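Local coordinates for protein phospholipase C beta (Meleagris gallopavo, PDB 1JAD) that forms the elongated, helical C-terminal coiled-coil region of a phospholipase C beta, which pairs with a second copy of itself, at residues A[96-110]-A[212-224]. Sequence-based numbering, arbitrary orientation.
Sequences DGIRRRKEQHATEQT and EGQLQQEAVAEYE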
ATOM      1  N   ASP A  96     -26.866   4.541  16.573  1.00 32.71           N
ATOM      2  CA  ASP A  96     -25.438   4.779  16.761  1.00 32.04           C
ATOM      3  C   ASP A  96     -24.705   3.492  16.416  1.00 30.63           C
ATOM      4  O   ASP A  96     -23.637   3.517  15.795  1.00 29.07           O
ATOM      5  CB  ASP A  96     -25.136   5.173  18.208  1.00 34.01           C
ATOM      6  CG  ASP A  96     -23.639   5.229  18.504  1.00 35.99           C
ATOM      7  OD1 ASP A  96     -22.968   4.175  18.401  1.00 38.10           O
ATOM      8  OD2 ASP A  96     -23.132   6.319  18.852  1.00 37.02           O
ATOM      9  N   GLY A  97     -25.296   2.372  16.820  1.00 28.57           N
ATOM     10  CA  GLY A  97     -24.718   1.068  16.549  1.00 26.68           C
ATOM     11  C   GLY A  97     -24.660   0.764  15.066  1.00 27.53           C
ATOM     12  O   GLY A  97     -23.676   0.195  14.587  1.00 28.52           O
ATOM     13  N   ILE A  98     -25.714   1.129  14.333  1.00 26.27           N
ATOM     14  CA  ILE A  98     -25.751   0.901  12.896  1.00 25.32           C
ATOM     15  C   ILE A  98     -24.644   1.759  12.292  1.00 24.59           C
ATOM     16  O   ILE A  98     -23.915   1.321  11.397  1.00 22.53           O
ATOM     17  CB  ILE A  98     -27.111   1.327  12.287  1.00 28.07           C
ATOM     18  CG1 ILE A  98     -28.248   0.512  12.919  1.00 30.73           C
ATOM     19  CG2 ILE A  98     -27.101   1.121  10.777  1.00 25.44           C
ATOM     20  CD1 ILE A  98     -28.140  -1.002  12.685  1.00 34.14           C
ATOM     21  N   ARG A  99     -24.515   2.980  12.799  1.00 23.16           N
ATOM     22  CA  ARG A  99     -23.489   3.896  12.316  1.00 24.47           C
ATOM     23  C   ARG A  99     -22.112   3.256  12.478  1.00 23.48           C
ATOM     24  O   ARG A  99     -21.354   3.131  11.518  1.00 22.49           O
ATOM     25  CB  ARG A  99     -23.547   5.220  13.093  1.00 24.47           C
ATOM     26  CG  ARG A  99     -22.519   6.247  12.667  1.00 22.74           C
ATOM     27  CD  ARG A  99     -22.556   7.478  13.549  1.00 23.90           C
ATOM     28  NE  ARG A  99     -22.224   7.180  14.946  1.00 28.85           N
ATOM     29  CZ  ARG A  99     -21.036   6.757  15.378  1.00 27.38           C
ATOM     30  NH1 ARG A  99     -20.043   6.577  14.522  1.00 33.07           N
ATOM     31  NH2 ARG A  99     -20.839   6.521  16.666  1.00 24.91           N
ATOM     32  N   ARG A 100     -21.800   2.836  13.697  1.00 26.28           N
ATOM     33  CA  ARG A 100     -20.511   2.211  13.986  1.00 25.66           C
ATOM     34  C   ARG A 100     -20.254   0.952  13.169  1.00 24.37           C
ATOM     35  O   ARG A 100     -19.128   0.697  12.765  1.00 23.24           O
ATOM     36  CB  ARG A 100     -20.393   1.894  15.479  1.00 26.77           C
ATOM     37  CG  ARG A 100     -20.409   3.129  16.381  1.00 31.09           C
ATOM     38  CD  ARG A 100     -20.204   2.718  17.822  1.00 33.47           C
ATOM     39  NE  ARG A 100     -21.160   1.684  18.192  1.00 37.91           N
ATOM     40  CZ  ARG A 100     -20.860   0.628  18.940  1.00 40.99           C
ATOM     41  NH1 ARG A 100     -19.619   0.481  19.395  1.00 41.57           N
ATOM     42  NH2 ARG A 100     -21.784  -0.295  19.207  1.00 41.84           N
ATOM     43  N   ARG A 101     -21.288   0.159  12.924  1.00 26.45           N
ATOM     44  CA  ARG A 101     -21.094  -1.051  12.137  1.00 27.95           C
ATOM     45  C   ARG A 101     -20.873  -0.668  10.679  1.00 29.74           C
ATOM     46  O   ARG A 101     -19.972  -1.208  10.028  1.00 29.56           O
ATOM     47  CB  ARG A 101     -22.301  -1.990  12.255  1.00 27.65           C
ATOM     48  CG  ARG A 101     -22.164  -3.302  11.462  1.00 30.00           C
ATOM     49  CD  ARG A 101     -20.852  -4.013  11.803  1.00 31.51           C
ATOM     50  NE  ARG A 101     -20.780  -4.399  13.209  1.00 36.25           N
ATOM     51  CZ  ARG A 101     -21.239  -5.550  13.695  1.00 37.46           C
ATOM     52  NH1 ARG A 101     -21.801  -6.439  12.881  1.00 34.38           N
ATOM     53  NH2 ARG A 101     -21.157  -5.798  14.997  1.00 35.89           N
ATOM     54  N   LYS A 102     -21.693   0.256  10.163  1.00 29.84           N
ATOM     55  CA  LYS A 102     -21.543   0.705   8.775  1.00 30.36           C
ATOM     56  C   LYS A 102     -20.080   1.095   8.552  1.00 31.26           C
ATOM     57  O   LYS A 102     -19.384   0.509   7.722  1.00 31.24           O
ATOM     58  CB  LYS A 102     -22.424   1.927   8.478  1.00 28.60           C
ATOM     59  CG  LYS A 102     -23.928   1.692   8.399  1.00 30.42           C
ATOM     60  CD  LYS A 102     -24.295   0.749   7.279  1.00 29.53           C
ATOM     61  CE  LYS A 102     -25.799   0.685   7.071  1.00 30.45           C
ATOM     62  NZ  LYS A 102     -26.374   1.981   6.607  1.00 29.24           N
ATOM     63  N   GLU A 103     -19.621   2.087   9.308  1.00 31.11           N
ATOM     64  CA  GLU A 103     -18.247   2.546   9.190  1.00 32.81           C
ATOM     65  C   GLU A 103     -17.252   1.401   9.338  1.00 33.30           C
ATOM     66  O   GLU A 103     -16.206   1.389   8.688  1.00 34.54           O
ATOM     67  CB  GLU A 103     -17.982   3.639  10.224  1.00 32.21           C
ATOM     68  CG  GLU A 103     -18.857   4.858   9.985  1.00 31.53           C
ATOM     69  CD  GLU A 103     -18.476   6.031  10.842  1.00 32.38           C
ATOM     70  OE1 GLU A 103     -17.337   6.523  10.688  1.00 35.19           O
ATOM     71  OE2 GLU A 103     -19.310   6.459  11.668  1.00 29.24           O
ATOM     72  N   GLN A 104     -17.590   0.425  10.170  1.00 32.96           N
ATOM     73  CA  GLN A 104     -16.722  -0.728  10.379  1.00 33.11           C
ATOM     74  C   GLN A 104     -16.672  -1.483   9.052  1.00 32.16           C
ATOM     75  O   GLN A 104     -15.627  -2.006   8.667  1.00 31.12           O
ATOM     76  CB  GLN A 104     -17.301  -1.635  11.473  1.00 37.86           C
ATOM     77  CG  GLN A 104     -16.282  -2.444  12.269  1.00 42.38           C
ATOM     78  CD  GLN A 104     -15.145  -2.973  11.421  1.00 48.52           C
ATOM     79  OE1 GLN A 104     -14.259  -2.215  11.006  1.00 48.61           O
ATOM     80  NE2 GLN A 104     -15.163  -4.279  11.145  1.00 50.33           N
ATOM     81  N   HIS A 105     -17.807  -1.545   8.352  1.00 32.02           N
ATOM     82  CA  HIS A 105     -17.857  -2.223   7.057  1.00 32.20           C
ATOM     83  C   HIS A 105     -16.993  -1.443   6.058  1.00 32.68           C
ATOM     84  O   HIS A 105     -16.338  -2.027   5.185  1.00 32.24           O
ATOM     85  CB  HIS A 105     -19.289  -2.308   6.507  1.00 34.07           C
ATOM     86  CG  HIS A 105     -20.197  -3.217   7.276  1.00 37.58           C
ATOM     87  ND1 HIS A 105     -19.807  -4.460   7.729  1.00 40.25           N
ATOM     88  CD2 HIS A 105     -21.510  -3.102   7.590  1.00 38.83           C
ATOM     89  CE1 HIS A 105     -20.837  -5.068   8.291  1.00 39.65           C
ATOM     90  NE2 HIS A 105     -21.883  -4.265   8.219  1.00 38.40           N
ATOM     91  N   ALA A 106     -16.997  -0.120   6.188  1.00 31.23           N
ATOM     92  CA  ALA A 106     -16.198   0.721   5.310  1.00 31.38           C
ATOM     93  C   ALA A 106     -14.706   0.377   5.492  1.00 31.40           C
ATOM     94  O   ALA A 106     -13.960   0.234   4.519  1.00 32.15           O
ATOM     95  CB  ALA A 106     -16.459   2.201   5.618  1.00 29.30           C
ATOM     96  N   THR A 107     -14.274   0.232   6.737  1.00 30.29           N
ATOM     97  CA  THR A 107     -12.881  -0.115   6.992  1.00 30.32           C
ATOM     98  C   THR A 107     -12.565  -1.547   6.522  1.00 31.70           C
ATOM     99  O   THR A 107     -11.411  -1.882   6.242  1.00 33.64           O
ATOM    100  CB  THR A 107     -12.543   0.037   8.503  1.00 29.65           C
ATOM    101  OG1 THR A 107     -12.610   1.422   8.870  1.00 27.42           O
ATOM    102  CG2 THR A 107     -11.154  -0.491   8.814  1.00 28.49           C
ATOM    103  N   GLU A 108     -13.588  -2.389   6.417  1.00 32.67           N
ATOM    104  CA  GLU A 108     -13.378  -3.769   5.989  1.00 31.63           C
ATOM    105  C   GLU A 108     -13.223  -3.877   4.485  1.00 31.16           C
ATOM    106  O   GLU A 108     -12.448  -4.692   3.998  1.00 30.29           O
ATOM    107  CB  GLU A 108     -14.548  -4.657   6.436  1.00 34.91           C
ATOM    108  CG  GLU A 108     -14.761  -4.728   7.952  1.00 37.36           C
ATOM    109  CD  GLU A 108     -15.996  -5.535   8.340  1.00 38.52           C
ATOM    110  OE1 GLU A 108     -17.111  -5.174   7.900  1.00 37.10           O
ATOM    111  OE2 GLU A 108     -15.852  -6.525   9.086  1.00 38.27           O
ATOM    112  N   GLN A 109     -13.970  -3.064   3.745  1.00 30.84           N
ATOM    113  CA  GLN A 109     -13.896  -3.095   2.291  1.00 30.11           C
ATOM    114  C   GLN A 109     -12.529  -2.571   1.854  1.00 31.27           C
ATOM    115  O   GLN A 109     -11.868  -3.167   1.000  1.00 28.26           O
ATOM    116  CB  GLN A 109     -15.025  -2.252   1.688  1.00 29.90           C
ATOM    117  CG  GLN A 109     -16.406  -2.678   2.173  1.00 31.55           C
ATOM    118  CD  GLN A 109     -17.549  -1.922   1.513  1.00 33.65           C
ATOM    119  OE1 GLN A 109     -18.707  -2.042   1.926  1.00 31.52           O
ATOM    120  NE2 GLN A 109     -17.233  -1.148   0.478  1.00 35.66           N
ATOM    121  N   THR A 110     -12.094  -1.467   2.455  1.00 31.16           N
ATOM    122  CA  THR A 110     -10.795  -0.907   2.116  1.00 31.95           C
ATOM    123  C   THR A 110      -9.715  -1.951   2.327  1.00 33.95           C
ATOM    124  O   THR A 110      -8.902  -2.203   1.434  1.00 36.75           O
ATOM    125  CB  THR A 110     -10.478   0.347   2.965  1.00 30.28           C
ATOM    126  OG1 THR A 110     -11.349   1.412   2.568  1.00 29.10           O
ATOM    127  CG2 THR A 110      -9.028   0.787   2.779  1.00 25.86           C
ATOM    128  N   GLU A 212     -14.291   4.810   0.687  1.00 28.93           N
ATOM    129  CA  GLU A 212     -14.524   4.615   2.108  1.00 29.44           C
ATOM    130  C   GLU A 212     -15.017   5.913   2.723  1.00 29.73           C
ATOM    131  O   GLU A 212     -15.950   5.914   3.533  1.00 30.49           O
ATOM    132  CB  GLU A 212     -13.242   4.184   2.808  1.00 30.28           C
ATOM    133  CG  GLU A 212     -13.384   4.069   4.314  1.00 29.11           C
ATOM    134  CD  GLU A 212     -12.049   3.836   4.991  1.00 29.15           C
ATOM    135  OE1 GLU A 212     -11.381   2.835   4.674  1.00 33.97           O
ATOM    136  OE2 GLU A 212     -11.657   4.659   5.840  1.00 30.16           O
ATOM    137  N   GLY A 213     -14.391   7.018   2.332  1.00 28.57           N
ATOM    138  CA  GLY A 213     -14.787   8.316   2.850  1.00 26.99           C
ATOM    139  C   GLY A 213     -16.263   8.580   2.633  1.00 28.40           C
ATOM    140  O   GLY A 213     -16.963   9.090   3.515  1.00 27.99           O
ATOM    141  N   GLN A 214     -16.758   8.222   1.455  1.00 29.24           N
ATOM    142  CA  GLN A 214     -18.154   8.455   1.156  1.00 31.03           C
ATOM    143  C   GLN A 214     -19.071   7.510   1.923  1.00 31.10           C
ATOM    144  O   GLN A 214     -20.142   7.917   2.386  1.00 29.78           O
ATOM    145  CB  GLN A 214     -18.366   8.380  -0.356  1.00 32.96           C
ATOM    146  CG  GLN A 214     -17.683   9.548  -1.076  1.00 37.18           C
ATOM    147  CD  GLN A 214     -17.618   9.376  -2.585  1.00 41.37           C
ATOM    148  OE1 GLN A 214     -17.122  10.253  -3.303  1.00 42.45           O
ATOM    149  NE2 GLN A 214     -18.108   8.239  -3.075  1.00 45.00           N
ATOM    150  N   LEU A 215     -18.654   6.257   2.078  1.00 31.68           N
ATOM    151  CA  LEU A 215     -19.461   5.307   2.833  1.00 31.94           C
ATOM    152  C   LEU A 215     -19.621   5.838   4.250  1.00 33.80           C
ATOM    153  O   LEU A 215     -20.744   6.057   4.716  1.00 33.91           O
ATOM    154  CB  LEU A 215     -18.799   3.929   2.871  1.00 31.20           C
ATOM    155  CG  LEU A 215     -18.985   3.030   1.644  1.00 32.14           C
ATOM    156  CD1 LEU A 215     -18.178   1.745   1.808  1.00 31.90           C
ATOM    157  CD2 LEU A 215     -20.467   2.702   1.477  1.00 31.67           C
ATOM    158  N   GLN A 216     -18.496   6.069   4.923  1.00 34.82           N
ATOM    159  CA  GLN A 216     -18.518   6.582   6.288  1.00 35.48           C
ATOM    160  C   GLN A 216     -19.407   7.825   6.385  1.00 36.08           C
ATOM    161  O   GLN A 216     -20.233   7.952   7.294  1.00 34.85           O
ATOM    162  CB  GLN A 216     -17.087   6.877   6.743  1.00 37.42           C
ATOM    163  CG  GLN A 216     -16.202   5.651   6.603  1.00 39.78           C
ATOM    164  CD  GLN A 216     -14.841   5.796   7.246  1.00 43.35           C
ATOM    165  OE1 GLN A 216     -14.093   6.730   6.951  1.00 43.20           O
ATOM    166  NE2 GLN A 216     -14.504   4.852   8.126  1.00 45.44           N
ATOM    167  N   GLN A 217     -19.239   8.730   5.428  1.00 37.10           N
ATOM    168  CA  GLN A 217     -20.028   9.951   5.354  1.00 36.67           C
ATOM    169  C   GLN A 217     -21.508   9.583   5.387  1.00 35.26           C
ATOM    170  O   GLN A 217     -22.283  10.129   6.174  1.00 35.11           O
ATOM    171  CB  GLN A 217     -19.687  10.666   4.047  1.00 41.36           C
ATOM    172  CG  GLN A 217     -20.458  11.937   3.741  1.00 44.90           C
ATOM    173  CD  GLN A 217     -19.943  12.599   2.464  1.00 51.32           C
ATOM    174  OE1 GLN A 217     -19.893  11.969   1.397  1.00 52.00           O
ATOM    175  NE2 GLN A 217     -19.551  13.871   2.565  1.00 52.90           N
ATOM    176  N   GLU A 218     -21.890   8.648   4.523  1.00 32.96           N
ATOM    177  CA  GLU A 218     -23.266   8.175   4.439  1.00 31.32           C
ATOM    178  C   GLU A 218     -23.756   7.543   5.751  1.00 30.35           C
ATOM    179  O   GLU A 218     -24.880   7.776   6.188  1.00 26.52           O
ATOM    180  CB  GLU A 218     -23.378   7.178   3.288  1.00 31.63           C
ATOM    181  CG  GLU A 218     -23.470   7.848   1.921  1.00 35.34           C
ATOM    182  CD  GLU A 218     -23.150   6.916   0.763  1.00 36.76           C
ATOM    183  OE1 GLU A 218     -23.605   5.749   0.783  1.00 34.74           O
ATOM    184  OE2 GLU A 218     -22.451   7.367  -0.179  1.00 39.30           O
ATOM    185  N   ALA A 219     -22.897   6.750   6.381  1.00 30.97           N
ATOM    186  CA  ALA A 219     -23.238   6.093   7.639  1.00 30.94           C
ATOM    187  C   ALA A 219     -23.560   7.111   8.718  1.00 31.69           C
ATOM    188  O   ALA A 219     -24.354   6.836   9.617  1.00 33.21           O
ATOM    189  CB  ALA A 219     -22.090   5.215   8.094  1.00 32.02           C
ATOM    190  N   VAL A 220     -22.950   8.290   8.630  1.00 30.97           N
ATOM    191  CA  VAL A 220     -23.193   9.332   9.617  1.00 29.71           C
ATOM    192  C   VAL A 220     -24.430  10.141   9.266  1.00 29.87           C
ATOM    193  O   VAL A 220     -25.144  10.602  10.152  1.00 29.34           O
ATOM    194  CB  VAL A 220     -22.013  10.319   9.726  1.00 29.16           C
ATOM    195  CG1 VAL A 220     -22.323  11.368  10.790  1.00 28.05           C
ATOM    196  CG2 VAL A 220     -20.724   9.572  10.056  1.00 29.45           C
ATOM    197  N   ALA A 221     -24.667  10.321   7.969  1.00 30.32           N
ATOM    198  CA  ALA A 221     -25.813  11.092   7.485  1.00 28.70           C
ATOM    199  C   ALA A 221     -27.106  10.418   7.926  1.00 29.29           C
ATOM    200  O   ALA A 221     -28.050  11.067   8.366  1.00 27.98           O
ATOM    201  CB  ALA A 221     -25.764  11.194   5.968  1.00 26.02           C
ATOM    202  N   GLU A 222     -27.138   9.101   7.796  1.00 31.28           N
ATOM    203  CA  GLU A 222     -28.298   8.331   8.188  1.00 32.79           C
ATOM    204  C   GLU A 222     -28.515   8.510   9.691  1.00 34.22           C
ATOM    205  O   GLU A 222     -29.600   8.893  10.130  1.00 34.60           O
ATOM    206  CB  GLU A 222     -28.056   6.866   7.845  1.00 33.65           C
ATOM    207  CG  GLU A 222     -29.088   5.912   8.365  1.00 34.55           C
ATOM    208  CD  GLU A 222     -28.741   4.490   8.020  1.00 35.06           C
ATOM    209  OE1 GLU A 222     -27.611   4.071   8.351  1.00 36.06           O
ATOM    210  OE2 GLU A 222     -29.592   3.792   7.426  1.00 37.14           O
ATOM    211  N   TYR A 223     -27.475   8.248  10.475  1.00 35.17           N
ATOM    212  CA  TYR A 223     -27.569   8.390  11.919  1.00 37.50           C
ATOM    213  C   TYR A 223     -28.220   9.717  12.286  1.00 40.30           C
ATOM    214  O   TYR A 223     -29.223   9.754  13.009  1.00 40.64           O
ATOM    215  CB  TYR A 223     -26.183   8.305  12.555  1.00 36.67           C
ATOM    216  CG  TYR A 223     -26.182   8.651  14.022  1.00 36.31           C
ATOM    217  CD1 TYR A 223     -26.780   7.810  14.964  1.00 36.92           C
ATOM    218  CD2 TYR A 223     -25.633   9.854  14.462  1.00 36.85           C
ATOM    219  CE1 TYR A 223     -26.835   8.164  16.312  1.00 37.41           C
ATOM    220  CE2 TYR A 223     -25.678  10.222  15.801  1.00 38.37           C
ATOM    221  CZ  TYR A 223     -26.281   9.377  16.722  1.00 38.94           C
ATOM    222  OH  TYR A 223     -26.334   9.768  18.038  1.00 38.77           O
ATOM    223  N   GLU A 224     -27.655  10.810  11.788  1.00 42.84           N
ATOM    224  CA  GLU A 224     -28.205  12.132  12.069  1.00 45.37           C
ATOM    225  C   GLU A 224     -29.702  12.168  11.764  1.00 45.32           C
ATOM    226  O   GLU A 224     -30.520  12.523  12.617  1.00 45.51           O
ATOM    227  CB  GLU A 224     -27.489  13.190  11.229  1.00 47.36           C
ATOM    228  CG  GLU A 224     -25.999  13.317  11.519  1.00 50.43           C
ATOM    229  CD  GLU A 224     -25.296  14.232  10.530  1.00 51.08           C
ATOM    230  OE1 GLU A 224     -25.614  15.440  10.497  1.00 52.22           O
ATOM    231  OE2 GLU A 224     -24.433  13.738   9.775  1.00 50.86           O
TER
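Asp96 meets Tyr223 through its backbone and CB, the backbone N lying 3.6 Å from ring atom CE1. Its carboxylate turns along its own helix to Arg99 and Arg100 and also forms a salt bridge with Lys140 of the second subunit. Arg99 lays its aliphatic part over the partner helix: CG passes 3.6 Å from Ala219 O and CD sits 3.8 Å from Tyr223 CG. A bend at chi3 (63°) then carries NE over one face of the tyrosine ring. The guanidinium stands nearly upright on that ring, their planes 81° apart, and any cation-pi attraction is weak at most. In its own plane it reaches Asp96 OD2 and Glu103 OE2, while Glu133 of the second subunit adds another carboxylate; NE itself is buried without a hydrogen-bond partner. A long residue suits this place, greasy along its stem and charged at its tip.

Lys102 is likewise apolar near the backbone and charged at its end. Its CB presses on Ala219 CB at 3.3 Å, and NZ reaches the syn side of Glu222 OE1, 3.0 Å away, for a salt bridge. Segments 96-110 and 212-224, parts of helices 75-155 and 161-245, run antiparallel (174°) as neighbours in a long coiled-coil bundle, their axes approaching to 8.6 Å. Small Ala219 and Ala106 permit such closeness. Glu103 packs its methylene CG against Ala219 CB, while its OE2 both touches Val220 CG2 and accepts from Arg99 NH1. One turn on, Ala106 CB fits among Glu212 CG, Leu215 CB and Gln216 CG, the last 3.6 Å away. The extended Gln109 crosses Leu215 near CD1. Finally, Thr110, whose short side chain holds a donor close to the helix, gives its hydroxyl hydrogen to the anti side of Glu212 OE1; the modelled separation is very short and its exact value doubtful.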